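Local structure of DUF5624 domain-containing protein (Legionella pneumophila subsp. pneumophila, 4JX2) at residues T114-I119 with I221-V226; A150-N155 with A185-G190. The protein is of unknown function, a putative secreted protein of the DUF5624 family that combines many helices with a small mixed beta-sheet. One frame throughout, in Å; residues are numbered along the deposited sequence.

Contact 1. Residues T114-I119 with I221-V226; sequences TAISHI and IPYNNV
Tyr-223 and Ile-116 join two helices of the DUF5624 region by a side-chain-to-backbone hydrogen bond, a worked example of how a buried tyrosine can tie one helix to the main chain of another. The polar part of the contact is this single bond: Tyr-223 OH donates to Ile-116 O at 2.6 Å. Its approach makes a C=O...donor angle of 136°, with the hydroxyl lifted above the carbonyl plane, while Ile-116 O lies at the edge of the phenol ring, near the ring plane. The same carbonyl also accepts the backbone N-H of Ile-119 from the opposite face, so two donors grip one oxygen where the chain turns from helix 110-117 into helix 119-131. With CG anti to its own N (chi1 -159°), Tyr-223 reaches out from helix 223-247 to this oxygen.

The apolar part lies beside the hydroxyl, where Ile-119 and Ile-116 CG2 approach it. Ile-119 crosses the tyrosine side chain at about a right angle, its CB 4.0 Å from Tyr-223 CZ and its CD1 3.5 Å from Tyr-223 OH. Val-226, three residues further along, sets CG1 over one face of the ring, toward the rim. Phe-212 stacks with the ring, and Ala-185 of helix 175-197 touches both Tyr-223 and Val-226. Leu-37 of the second subunit packs on Ile-116, which brings the dimer close to this joint. The last apolar touch links the two helices directly: Ile-116 CG2 meets Val-226 CG1 at 3.9 Å.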
loop_
_atom_site.group_PDB
_atom_site.type_symbol
_atom_site.label_atom_id
_atom_site.label_comp_id
_atom_site.label_asym_id
_atom_site.label_seq_id
_atom_site.Cartn_x
_atom_site.Cartn_y
_atom_site.Cartn_z
ATOM N N THR A 114 13.336 2.780 -22.950
ATOM C CA THR A 114 12.595 3.698 -22.065
ATOM C C THR A 114 12.726 5.144 -22.569
ATOM O O THR A 114 11.733 5.862 -22.543
ATOM C CB THR A 114 13.057 3.531 -20.603
ATOM O OG1 THR A 114 12.795 2.182 -20.217
ATOM C CG2 THR A 114 12.357 4.463 -19.637
ATOM N N ALA A 115 13.926 5.539 -23.052
ATOM C CA ALA A 115 14.210 6.860 -23.601
ATOM C C ALA A 115 13.251 7.197 -24.746
ATOM O O ALA A 115 12.746 8.315 -24.806
ATOM C CB ALA A 115 15.667 6.938 -24.082
ATOM N N ILE A 116 12.979 6.224 -25.628
ATOM C CA ILE A 116 12.052 6.398 -26.760
ATOM C C ILE A 116 10.577 6.473 -26.243
ATOM O O ILE A 116 9.843 7.348 -26.699
ATOM C CB ILE A 116 12.262 5.298 -27.864
ATOM C CG1 ILE A 116 13.699 5.357 -28.450
ATOM C CG2 ILE A 116 11.181 5.354 -28.979
ATOM C CD1 ILE A 116 14.137 6.705 -29.179
ATOM N N SER A 117 10.182 5.597 -25.280
ATOM C CA SER A 117 8.824 5.520 -24.678
ATOM C C SER A 117 8.401 6.814 -24.045
ATOM O O SER A 117 7.227 7.187 -24.128
ATOM C CB SER A 117 8.759 4.447 -23.584
ATOM O OG SER A 117 9.003 3.118 -24.018
ATOM N N HIS A 118 9.373 7.476 -23.384
ATOM C CA HIS A 118 9.249 8.687 -22.603
ATOM C C HIS A 118 9.138 9.989 -23.411
ATOM O O HIS A 118 8.830 11.041 -22.816
ATOM C CB HIS A 118 10.416 8.768 -21.628
ATOM C CG HIS A 118 10.187 7.945 -20.396
ATOM N ND1 HIS A 118 11.166 7.801 -19.434
ATOM C CD2 HIS A 118 9.077 7.280 -19.990
ATOM C CE1 HIS A 118 10.622 7.071 -18.478
ATOM N NE2 HIS A 118 9.370 6.721 -18.774
ATOM N N ILE A 119 9.270 9.916 -24.748
ATOM C CA ILE A 119 9.141 11.081 -25.638
ATOM C C ILE A 119 7.697 11.629 -25.550
ATOM O O ILE A 119 7.531 12.851 -25.424
ATOM C CB ILE A 119 9.606 10.734 -27.079
ATOM C CG1 ILE A 119 11.149 10.642 -27.098
ATOM C CG2 ILE A 119 9.070 11.731 -28.127
ATOM C CD1 ILE A 119 11.770 10.032 -28.380
ATOM N N ILE A 221 1.414 6.056 -38.606
ATOM C CA ILE A 221 1.385 5.192 -37.426
ATOM C C ILE A 221 1.405 6.121 -36.205
ATOM O O ILE A 221 2.363 6.884 -36.037
ATOM C CB ILE A 221 2.529 4.143 -37.380
ATOM C CG1 ILE A 221 2.523 3.232 -38.623
ATOM C CG2 ILE A 221 2.447 3.312 -36.083
ATOM C CD1 ILE A 221 3.928 2.731 -39.033
ATOM N N PRO A 222 0.363 6.111 -35.351
ATOM C CA PRO A 222 0.388 6.994 -34.165
ATOM C C PRO A 222 1.628 6.787 -33.296
ATOM O O PRO A 222 2.127 5.660 -33.214
ATOM C CB PRO A 222 -0.860 6.566 -33.381
ATOM C CG PRO A 222 -1.749 5.947 -34.386
ATOM C CD PRO A 222 -0.865 5.291 -35.398
ATOM N N TYR A 223 2.093 7.847 -32.590
ATOM C CA TYR A 223 3.189 7.688 -31.628
ATOM C C TYR A 223 2.705 6.821 -30.459
ATOM O O TYR A 223 3.521 6.163 -29.810
ATOM C CB TYR A 223 3.761 9.020 -31.123
ATOM C CG TYR A 223 5.153 8.814 -30.576
ATOM C CD1 TYR A 223 6.251 8.724 -31.429
ATOM C CD2 TYR A 223 5.367 8.615 -29.211
ATOM C CE1 TYR A 223 7.530 8.462 -30.939
ATOM C CE2 TYR A 223 6.642 8.344 -28.709
ATOM C CZ TYR A 223 7.718 8.267 -29.579
ATOM O OH TYR A 223 8.979 8.018 -29.100
ATOM N N ASN A 224 1.366 6.794 -30.226
ATOM C CA ASN A 224 0.695 5.940 -29.253
ATOM C C ASN A 224 1.137 4.473 -29.452
ATOM O O ASN A 224 1.418 3.795 -28.470
ATOM C CB ASN A 224 -0.817 6.055 -29.430
ATOM C CG ASN A 224 -1.516 7.299 -28.912
ATOM O OD1 ASN A 224 -1.132 7.939 -27.940
ATOM N ND2 ASN A 224 -2.657 7.595 -29.490
ATOM N N ASN A 225 1.243 4.001 -30.734
ATOM C CA ASN A 225 1.689 2.642 -31.074
ATOM C C ASN A 225 3.180 2.437 -30.722
ATOM O O ASN A 225 3.555 1.357 -30.250
ATOM C CB ASN A 225 1.457 2.358 -32.541
ATOM C CG ASN A 225 0.009 2.192 -32.958
ATOM O OD1 ASN A 225 -0.898 2.945 -32.555
ATOM N ND2 ASN A 225 -0.214 1.243 -33.857
ATOM N N VAL A 226 4.014 3.474 -30.916
ATOM C CA VAL A 226 5.433 3.423 -30.574
ATOM C C VAL A 226 5.541 3.265 -29.050
ATOM O O VAL A 226 6.351 2.467 -28.584
ATOM C CB VAL A 226 6.228 4.647 -31.116
ATOM C CG1 VAL A 226 7.618 4.748 -30.507
ATOM C CG2 VAL A 226 6.329 4.594 -32.623
#

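Contact 2. Residues A150-N155 with A185-G190; sequences AVKVIN and ACSMAG
Lys-152 and Cys-186 face each other across an antiparallel helix pair, formed by helices 136-155 and 175-197, and their beta carbons form the centre of the contact. Lys-152 CB stands 3.6 Å from Cys-186 CB, each bond from the backbone pointing at the other helix. The axes of the two short segments approach to 9.5 Å and cross at -162°.

From this centre the two side chains part company. The cysteine sulfur sits beside its own backbone N and anti to its carbonyl carbon (chi1 -66°), an orientation that turns it toward Val-151. There Cys-186 SG meets Val-151 CG1 at 3.8 Å, an apolar touch. At the same 3.8 Å, Cys-186 SG also lies by Lys-152 N, the backbone nitrogen that follows Val-151. Lys-152 runs the other way: its chain is extended as far as CE and bends only at the last torsion (chi4 77°), so CB and CG pass alongside Cys-186 CB and the ammonium arrives by Ser-187. Lys-152 NZ lies 3.6 Å from Ser-187 CB, but its charge is answered by a salt bridge to Asp-183, one turn earlier on helix 175-197. Ser-187 OG in turn is taken up by Pro-427 O and Tyr-219 OH, which leaves the lysine and serine as packing neighbours.

Ile-116 of helix 110-117 packs against both Val-151 and Cys-186, Asn-426 of the C-terminal tail lies against Lys-152 and Ser-187, and Phe-34 of the second subunit packs on Val-151, so the pair is flanked by a helix, a tail and the partner chain.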
loop_
_atom_site.group_PDB
_atom_site.type_symbol
_atom_site.label_atom_id
_atom_site.label_comp_id
_atom_site.label_asym_id
_atom_site.label_seq_id
_atom_site.Cartn_x
_atom_site.Cartn_y
_atom_site.Cartn_z
ATOM N N ALA A 150 20.469 13.017 -32.290
ATOM C CA ALA A 150 21.662 12.238 -31.936
ATOM C C ALA A 150 21.314 10.742 -31.856
ATOM O O ALA A 150 22.051 9.932 -32.420
ATOM C CB ALA A 150 22.238 12.724 -30.611
ATOM N N VAL A 151 20.156 10.388 -31.238
ATOM C CA VAL A 151 19.706 8.995 -31.122
ATOM C C VAL A 151 19.413 8.407 -32.492
ATOM O O VAL A 151 19.844 7.278 -32.739
ATOM C CB VAL A 151 18.499 8.822 -30.171
ATOM C CG1 VAL A 151 17.810 7.461 -30.375
ATOM C CG2 VAL A 151 18.944 8.999 -28.718
ATOM N N LYS A 152 18.699 9.164 -33.383
ATOM C CA LYS A 152 18.387 8.712 -34.744
ATOM C C LYS A 152 19.666 8.284 -35.461
ATOM O O LYS A 152 19.694 7.217 -36.081
ATOM C CB LYS A 152 17.663 9.803 -35.564
ATOM C CG LYS A 152 17.040 9.266 -36.862
ATOM C CD LYS A 152 16.408 10.344 -37.740
ATOM C CE LYS A 152 16.230 9.915 -39.175
ATOM N NZ LYS A 152 15.078 9.004 -39.330
ATOM N N VAL A 153 20.732 9.099 -35.344
ATOM C CA VAL A 153 22.000 8.848 -36.006
ATOM C C VAL A 153 22.653 7.569 -35.432
ATOM O O VAL A 153 23.008 6.692 -36.220
ATOM C CB VAL A 153 22.923 10.098 -35.931
ATOM C CG1 VAL A 153 24.311 9.820 -36.493
ATOM C CG2 VAL A 153 22.288 11.284 -36.642
ATOM N N ILE A 154 22.778 7.448 -34.090
ATOM C CA ILE A 154 23.421 6.297 -33.449
ATOM C C ILE A 154 22.646 4.976 -33.760
ATOM O O ILE A 154 23.282 3.929 -33.978
ATOM C CB ILE A 154 23.635 6.550 -31.921
ATOM C CG1 ILE A 154 24.893 5.880 -31.412
ATOM C CG2 ILE A 154 22.450 6.154 -31.066
ATOM C CD1 ILE A 154 26.135 6.739 -31.504
ATOM N N ASN A 155 21.290 5.056 -33.829
ATOM C CA ASN A 155 20.396 3.940 -34.160
ATOM C C ASN A 155 20.605 3.498 -35.614
ATOM O O ASN A 155 20.385 2.329 -35.934
ATOM C CB ASN A 155 18.922 4.312 -33.920
ATOM C CG ASN A 155 17.951 3.156 -34.100
ATOM O OD1 ASN A 155 17.818 2.294 -33.227
ATOM N ND2 ASN A 155 17.216 3.133 -35.208
ATOM N N ALA A 185 10.217 6.668 -35.078
ATOM C CA ALA A 185 9.913 7.395 -33.853
ATOM C C ALA A 185 10.721 8.683 -33.771
ATOM O O ALA A 185 10.139 9.744 -33.542
ATOM C CB ALA A 185 10.188 6.520 -32.647
ATOM N N CYS A 186 12.043 8.609 -34.013
ATOM C CA CYS A 186 12.924 9.783 -33.992
ATOM C C CYS A 186 12.514 10.781 -35.067
ATOM O O CYS A 186 12.399 11.975 -34.788
ATOM C CB CYS A 186 14.386 9.378 -34.139
ATOM S SG CYS A 186 15.030 8.428 -32.739
ATOM N N SER A 187 12.258 10.281 -36.281
ATOM C CA SER A 187 11.854 11.091 -37.426
ATOM C C SER A 187 10.504 11.808 -37.146
ATOM O O SER A 187 10.387 13.013 -37.380
ATOM C CB SER A 187 11.764 10.210 -38.669
ATOM O OG SER A 187 11.465 10.973 -39.826
HETATM N N MSE A 188 9.512 11.072 -36.615
HETATM C CA MSE A 188 8.197 11.608 -36.301
HETATM C C MSE A 188 8.286 12.691 -35.215
HETATM O O MSE A 188 7.889 13.829 -35.466
HETATM C CB MSE A 188 7.275 10.468 -35.874
HETATM C CG MSE A 188 5.901 10.924 -35.485
HETATM SE SE MSE A 188 4.764 9.393 -35.176
HETATM C CE MSE A 188 3.046 10.251 -35.366
ATOM N N ALA A 189 8.813 12.338 -34.027
ATOM C CA ALA A 189 8.962 13.235 -32.873
ATOM C C ALA A 189 9.859 14.426 -33.171
ATOM O O ALA A 189 9.533 15.540 -32.760
ATOM C CB ALA A 189 9.516 12.463 -31.687
ATOM N N GLY A 190 10.973 14.186 -33.872
ATOM C CA GLY A 190 11.921 15.220 -34.274
ATOM C C GLY A 190 11.295 16.266 -35.166
ATOM O O GLY A 190 11.305 17.453 -34.836
#

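Helix 175-197 is what joins the two contacts, whose centres lie about 12 Å apart. While Cys-186 and Ser-187 serve contact 2, neighbouring residues of the same helix turn toward contact 1: Ala-189 CB is 3.7 Å from Ile-119 CG2, and Met-188 CE packs 3.5 Å from Ile-221 O. Ile-116 takes part in contact 1 and also borders contact 2. In sequence, both segments of contact 2 fall between the two segments of contact 1, so short-range helix pairing is enclosed by a longer-range closure. Both contacts touch the second subunit, and neither can be tied to a known active site or ligand.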